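Local coordinates for BH2602 protein (Bacillus halodurans, PDB 3NWZ) that is of unknown function but probably hydrolyses acyl-CoA thioesters and binds coenzyme A, at residues T52-Q57 with A87-T92; F64-P69 with M94-N99. All blocks are in the same frame, centred on the assembly; numbering follows the deposited sequence.

Interaction 1. Residues T52-Q57 with A87-T92; sequences TQIESQ and ATLLDT
Ile-54 sends its delta methyl against the methyl of Thr-92, the two side chains meeting tip to tip with Ile-54 CD1 4.1 Å from Thr-92 CG2. The branch methyl of the same isoleucine faces a second helix residue, Ile-54 CG2 lying 4.4 Å from Leu-89 CD1. One side chain therefore bridges two helix positions three residues apart, and the evidence for a modest, purely apolar contact is consistent: 88 Å² is buried in total and no hydrogen bond crosses. The first torsion of Ile-54 explains the double reach: with chi1 at 59°, CG1 sits between the backbone N and the carbonyl carbon, and the chain then runs out extended to CD1, leaving CG2 as a separate prong for the leucine. Thr-92 divides its branches by polarity. Its chi1 of -56° puts OG1 beside the backbone N, where the hydroxyl donates to Thr-88 O one turn back, in a bond modelled so short that its length is doubtful, while CG2, anti to N, is turned to Ile-54. In the hotdog fold of the thioesterase superfamily, a long central helix is wrapped by an antiparallel sheet, and here helix 83-100 meets the run-up to the sheet's edge strand 55-58. Gln-53, with a positive phi of 63°, ends the preceding helix 47-52 and turns the chain into that strand. The CB of Leu-89 points neither at nor away from 52-57, but its end swings closer, and the same side chain also packs on Val-66, Leu-126 and Ala-128 of the sheet. On the helix, Thr-88, Asp-91 and Thr-92 also pack against the second subunit, where His-82 of that subunit touches both Asp-91 and Thr-92.

Interaction 2. Residues F64-P69 with M94-N99; sequences FEVRLP and MGQMVN
Gln-96 OE1 meets two groups: Phe-64 CE1 lies 3.2 Å from it, and Ser-56 OG of the neighbouring strand makes a weak hydrogen bond to it. Val-66 adds a looser apolar neighbour, its CG2 standing 4.3 Å from Gln-96 OE1. The glutamine chain is extended beyond CG and carries its amide past the ring, the two planes being 82° apart, while its root also touches, Gln-96 CB being 3.4 Å from Phe-64 CE1. One face of the Phe-64 ring lies against helix backbone: Gln-96 C is 4.3 Å above its plane, over the centre, and Met-97 N is nearer the rim. Phe-64 as a whole contributes 101 Å² of the 222 Å² buried. Met-97, present as selenomethionine, closes on the base of the phenylalanine, with Met-97 SE 3.7 Å from Phe-64 CB. Its CG is anti to the backbone N (chi1 177°), and the bends at the next two torsions fold the selenium back beside the strand. An alanine in place of Phe-64 would probably leave the peptide between Gln-96 and Met-97 without its aromatic cover and open a gap beneath the helix, with the Gln-96 side chain freer to turn. Strand 64-69 and the helix segment run roughly antiparallel, their directions 147° apart, with axes 7.8 Å apart at their closest. Helix 83-100 lying on the concave antiparallel sheet is the signature of the hotdog fold.

How the interactions relate
Interactions 1 and 2 lie side by side, their centres about 6 Å apart, and both use helix 83-100: 87-92 is its middle and 94-99 its C-terminal part. Along the chain the segments alternate, in the order 52-57, 64-69, 87-92, 94-99, so the two contacts interlock. Their other halves are strand 64-69 and, in interaction 1, the loop leading into the neighbouring antiparallel strand 55-58 together with its start; probable backbone hydrogen bonds join them, Gln-57 N to Glu-65 O (2.8 Å) and Glu-55 N to Arg-67 O (3.1 Å). Successive parts of one helix thus pack on strand 64-69 and on the entry to edge strand 55-58, tying this edge of the sheet to the hotdog domain's central helix.

Interaction 1. Residues T52-Q57 with A87-T92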
loop_
_atom_site.group_PDB
_atom_site.type_symbol
_atom_site.label_atom_id
_atom_site.label_comp_id
_atom_site.label_asym_id
_atom_site.label_seq_id
_atom_site.Cartn_x
_atom_site.Cartn_y
_atom_site.Cartn_z
ATOM N N THR A 52 7.615 -25.126 0.472
ATOM C CA THR A 52 6.212 -24.756 0.544
ATOM C C THR A 52 5.380 -25.492 -0.504
ATOM O O THR A 52 4.158 -25.488 -0.448
ATOM C CB THR A 52 6.025 -23.250 0.411
ATOM O OG1 THR A 52 4.680 -22.924 0.759
ATOM C CG2 THR A 52 6.315 -22.790 -0.999
ATOM N N GLN A 53 6.060 -26.128 -1.454
ATOM C CA GLN A 53 5.413 -26.905 -2.514
ATOM C C GLN A 53 4.486 -26.134 -3.484
ATOM O O GLN A 53 3.504 -26.692 -3.968
ATOM C CB GLN A 53 4.613 -28.056 -1.883
ATOM C CG GLN A 53 5.275 -28.737 -0.694
ATOM C CD GLN A 53 4.270 -29.119 0.396
ATOM O OE1 GLN A 53 3.281 -29.809 0.134
ATOM N NE2 GLN A 53 4.525 -28.671 1.623
ATOM N N ILE A 54 4.780 -24.879 -3.795
ATOM C CA ILE A 54 3.901 -24.135 -4.703
ATOM C C ILE A 54 3.759 -24.738 -6.112
ATOM O O ILE A 54 4.699 -25.328 -6.646
ATOM C CB ILE A 54 4.348 -22.655 -4.853
ATOM C CG1 ILE A 54 5.773 -22.574 -5.399
ATOM C CG2 ILE A 54 4.289 -21.961 -3.516
ATOM C CD1 ILE A 54 6.199 -21.176 -5.774
ATOM N N GLU A 55 2.566 -24.605 -6.693
ATOM C CA GLU A 55 2.292 -25.069 -8.071
ATOM C C GLU A 55 1.844 -23.843 -8.873
ATOM O O GLU A 55 0.791 -23.273 -8.599
ATOM C CB GLU A 55 1.181 -26.122 -8.094
ATOM C CG GLU A 55 1.647 -27.523 -7.768
ATOM C CD GLU A 55 0.533 -28.389 -7.219
ATOM O OE1 GLU A 55 -0.560 -28.412 -7.828
ATOM O OE2 GLU A 55 0.754 -29.046 -6.180
ATOM N N SER A 56 2.631 -23.446 -9.863
ATOM C CA SER A 56 2.299 -22.269 -10.638
ATOM C C SER A 56 2.003 -22.465 -12.107
ATOM O O SER A 56 2.603 -23.313 -12.782
ATOM C CB SER A 56 3.405 -21.217 -10.472
ATOM O OG SER A 56 4.679 -21.784 -10.693
ATOM N N GLN A 57 1.064 -21.657 -12.606
ATOM C CA GLN A 57 0.664 -21.746 -14.012
ATOM C C GLN A 57 -0.221 -20.633 -14.511
ATOM O O GLN A 57 -1.001 -20.043 -13.772
ATOM C CB GLN A 57 -0.025 -23.086 -14.306
ATOM C CG GLN A 57 -0.852 -23.619 -13.164
ATOM C CD GLN A 57 -1.521 -24.941 -13.476
ATOM O OE1 GLN A 57 -0.884 -25.897 -13.926
ATOM N NE2 GLN A 57 -2.818 -25.006 -13.218
ATOM N N ALA A 87 1.413 -12.856 1.873
ATOM C CA ALA A 87 2.088 -11.784 1.137
ATOM C C ALA A 87 3.071 -12.361 0.157
ATOM O O ALA A 87 3.046 -12.058 -1.033
ATOM C CB ALA A 87 2.801 -10.887 2.098
ATOM N N THR A 88 3.945 -13.212 0.660
ATOM C CA THR A 88 4.959 -13.843 -0.171
ATOM C C THR A 88 4.379 -14.595 -1.361
ATOM O O THR A 88 5.034 -14.725 -2.385
ATOM C CB THR A 88 5.815 -14.781 0.692
ATOM O OG1 THR A 88 6.507 -13.988 1.664
ATOM C CG2 THR A 88 6.822 -15.528 -0.146
ATOM N N LEU A 89 3.155 -15.092 -1.216
ATOM C CA LEU A 89 2.469 -15.826 -2.295
ATOM C C LEU A 89 2.010 -14.851 -3.362
ATOM O O LEU A 89 2.310 -15.029 -4.536
ATOM C CB LEU A 89 1.242 -16.574 -1.758
ATOM C CG LEU A 89 0.476 -17.480 -2.722
ATOM C CD1 LEU A 89 1.373 -18.624 -3.190
ATOM C CD2 LEU A 89 -0.751 -18.031 -1.997
ATOM N N LEU A 90 1.288 -13.815 -2.942
ATOM C CA LEU A 90 0.803 -12.803 -3.876
ATOM C C LEU A 90 1.996 -12.292 -4.665
ATOM O O LEU A 90 1.962 -12.225 -5.888
ATOM C CB LEU A 90 0.146 -11.642 -3.114
ATOM C CG LEU A 90 -1.321 -11.339 -3.433
ATOM C CD1 LEU A 90 -1.752 -10.116 -2.671
ATOM C CD2 LEU A 90 -1.497 -11.113 -4.937
ATOM N N ASP A 91 3.059 -11.937 -3.943
ATOM C CA ASP A 91 4.294 -11.441 -4.550
ATOM C C ASP A 91 4.811 -12.448 -5.587
ATOM O O ASP A 91 5.199 -12.085 -6.697
ATOM C CB ASP A 91 5.348 -11.233 -3.448
ATOM C CG ASP A 91 6.710 -10.814 -3.999
ATOM O OD1 ASP A 91 6.810 -9.723 -4.605
ATOM O OD2 ASP A 91 7.682 -11.579 -3.818
ATOM N N THR A 92 4.803 -13.722 -5.220
ATOM C CA THR A 92 5.286 -14.760 -6.115
ATOM C C THR A 92 4.438 -14.808 -7.381
ATOM O O THR A 92 4.967 -14.876 -8.491
ATOM C CB THR A 92 5.287 -16.129 -5.410
ATOM O OG1 THR A 92 6.065 -16.038 -4.214
ATOM C CG2 THR A 92 5.935 -17.153 -6.262
#

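Interaction 2. Residues F64-P69 with M94-N99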
loop_
_atom_site.group_PDB
_atom_site.type_symbol
_atom_site.label_atom_id
_atom_site.label_comp_id
_atom_site.label_asym_id
_atom_site.label_seq_id
_atom_site.Cartn_x
_atom_site.Cartn_y
_atom_site.Cartn_z
ATOM N N PHE A 64 -2.208 -14.928 -13.848
ATOM C CA PHE A 64 -1.279 -15.943 -13.372
ATOM C C PHE A 64 -1.683 -16.570 -12.018
ATOM O O PHE A 64 -2.135 -15.893 -11.083
ATOM C CB PHE A 64 0.125 -15.345 -13.316
ATOM C CG PHE A 64 1.205 -16.344 -13.572
ATOM C CD1 PHE A 64 1.779 -17.057 -12.519
ATOM C CD2 PHE A 64 1.621 -16.606 -14.862
ATOM C CE1 PHE A 64 2.753 -18.017 -12.757
ATOM C CE2 PHE A 64 2.596 -17.568 -15.107
ATOM C CZ PHE A 64 3.159 -18.271 -14.052
ATOM N N GLU A 65 -1.475 -17.872 -11.900
ATOM C CA GLU A 65 -1.901 -18.574 -10.711
ATOM C C GLU A 65 -0.824 -19.348 -9.942
ATOM O O GLU A 65 0.008 -20.062 -10.515
ATOM C CB GLU A 65 -3.041 -19.502 -11.135
ATOM C CG GLU A 65 -3.852 -20.158 -10.048
ATOM C CD GLU A 65 -5.093 -20.828 -10.630
ATOM O OE1 GLU A 65 -5.988 -20.101 -11.120
ATOM O OE2 GLU A 65 -5.173 -22.078 -10.615
ATOM N N VAL A 66 -0.862 -19.185 -8.622
ATOM C CA VAL A 66 0.056 -19.865 -7.722
ATOM C C VAL A 66 -0.740 -20.401 -6.546
ATOM O O VAL A 66 -1.342 -19.624 -5.801
ATOM C CB VAL A 66 1.129 -18.929 -7.105
ATOM C CG1 VAL A 66 2.061 -19.756 -6.252
ATOM C CG2 VAL A 66 1.907 -18.199 -8.158
ATOM N N ARG A 67 -0.764 -21.720 -6.386
ATOM C CA ARG A 67 -1.452 -22.290 -5.239
ATOM C C ARG A 67 -0.424 -22.847 -4.254
ATOM O O ARG A 67 0.679 -23.253 -4.626
ATOM C CB ARG A 67 -2.487 -23.351 -5.658
ATOM C CG ARG A 67 -1.967 -24.638 -6.239
ATOM C CD ARG A 67 -3.116 -25.392 -6.894
ATOM N NE ARG A 67 -3.589 -24.694 -8.090
ATOM C CZ ARG A 67 -2.950 -24.687 -9.259
ATOM N NH1 ARG A 67 -1.806 -25.348 -9.407
ATOM N NH2 ARG A 67 -3.451 -24.010 -10.282
ATOM N N LEU A 68 -0.791 -22.834 -2.985
ATOM C CA LEU A 68 0.086 -23.291 -1.928
ATOM C C LEU A 68 -0.677 -24.135 -0.940
ATOM O O LEU A 68 -1.674 -23.698 -0.387
ATOM C CB LEU A 68 0.678 -22.073 -1.226
ATOM C CG LEU A 68 1.511 -22.186 0.042
ATOM C CD1 LEU A 68 2.535 -21.059 0.051
ATOM C CD2 LEU A 68 0.614 -22.104 1.259
ATOM N N PRO A 69 -0.222 -25.372 -0.724
ATOM C CA PRO A 69 -0.866 -26.287 0.214
ATOM C C PRO A 69 -0.831 -25.682 1.610
ATOM O O PRO A 69 0.184 -25.083 2.001
ATOM C CB PRO A 69 0.013 -27.540 0.135
ATOM C CG PRO A 69 0.579 -27.504 -1.234
ATOM C CD PRO A 69 0.890 -26.037 -1.430
HETATM N N MSE A 94 2.446 -12.356 -8.636
HETATM C CA MSE A 94 2.675 -11.133 -9.381
HETATM C C MSE A 94 4.025 -11.098 -10.073
HETATM O O MSE A 94 4.189 -10.452 -11.134
HETATM C CB MSE A 94 2.556 -9.951 -8.457
HETATM C CG MSE A 94 1.307 -9.977 -7.641
HETATM SE SE MSE A 94 1.239 -8.495 -6.436
HETATM C CE MSE A 94 -0.251 -7.547 -7.208
ATOM N N GLY A 95 4.993 -11.788 -9.479
ATOM C CA GLY A 95 6.312 -11.824 -10.067
ATOM C C GLY A 95 6.311 -12.655 -11.333
ATOM O O GLY A 95 6.597 -12.158 -12.422
ATOM N N GLN A 96 5.982 -13.932 -11.191
ATOM C CA GLN A 96 5.965 -14.808 -12.338
ATOM C C GLN A 96 5.129 -14.197 -13.458
ATOM O O GLN A 96 5.490 -14.321 -14.630
ATOM C CB GLN A 96 5.472 -16.190 -11.926
ATOM C CG GLN A 96 6.431 -16.867 -10.933
ATOM C CD GLN A 96 6.292 -18.380 -10.900
ATOM O OE1 GLN A 96 5.192 -18.913 -10.836
ATOM N NE2 GLN A 96 7.414 -19.072 -10.934
HETATM N N MSE A 97 4.032 -13.525 -13.091
HETATM C CA MSE A 97 3.174 -12.820 -14.051
HETATM C C MSE A 97 4.065 -11.833 -14.824
HETATM O O MSE A 97 4.265 -11.964 -16.032
HETATM C CB MSE A 97 2.080 -12.039 -13.306
HETATM C CG MSE A 97 1.136 -11.179 -14.189
HETATM SE SE MSE A 97 -0.187 -12.176 -15.232
HETATM C CE MSE A 97 0.920 -12.651 -16.769
ATOM N N VAL A 98 4.618 -10.851 -14.111
ATOM C CA VAL A 98 5.506 -9.865 -14.734
ATOM C C VAL A 98 6.568 -10.509 -15.631
ATOM O O VAL A 98 6.736 -10.146 -16.801
ATOM C CB VAL A 98 6.265 -9.024 -13.678
ATOM C CG1 VAL A 98 7.090 -7.938 -14.370
ATOM C CG2 VAL A 98 5.299 -8.396 -12.712
ATOM N N ASN A 99 7.286 -11.477 -15.082
ATOM C CA ASN A 99 8.357 -12.109 -15.827
ATOM C C ASN A 99 7.961 -12.897 -17.071
ATOM O O ASN A 99 8.774 -13.091 -17.972
ATOM C CB ASN A 99 9.193 -12.945 -14.863
ATOM C CG ASN A 99 10.034 -12.072 -13.952
ATOM O OD1 ASN A 99 10.907 -11.347 -14.417
ATOM N ND2 ASN A 99 9.763 -12.118 -12.650
#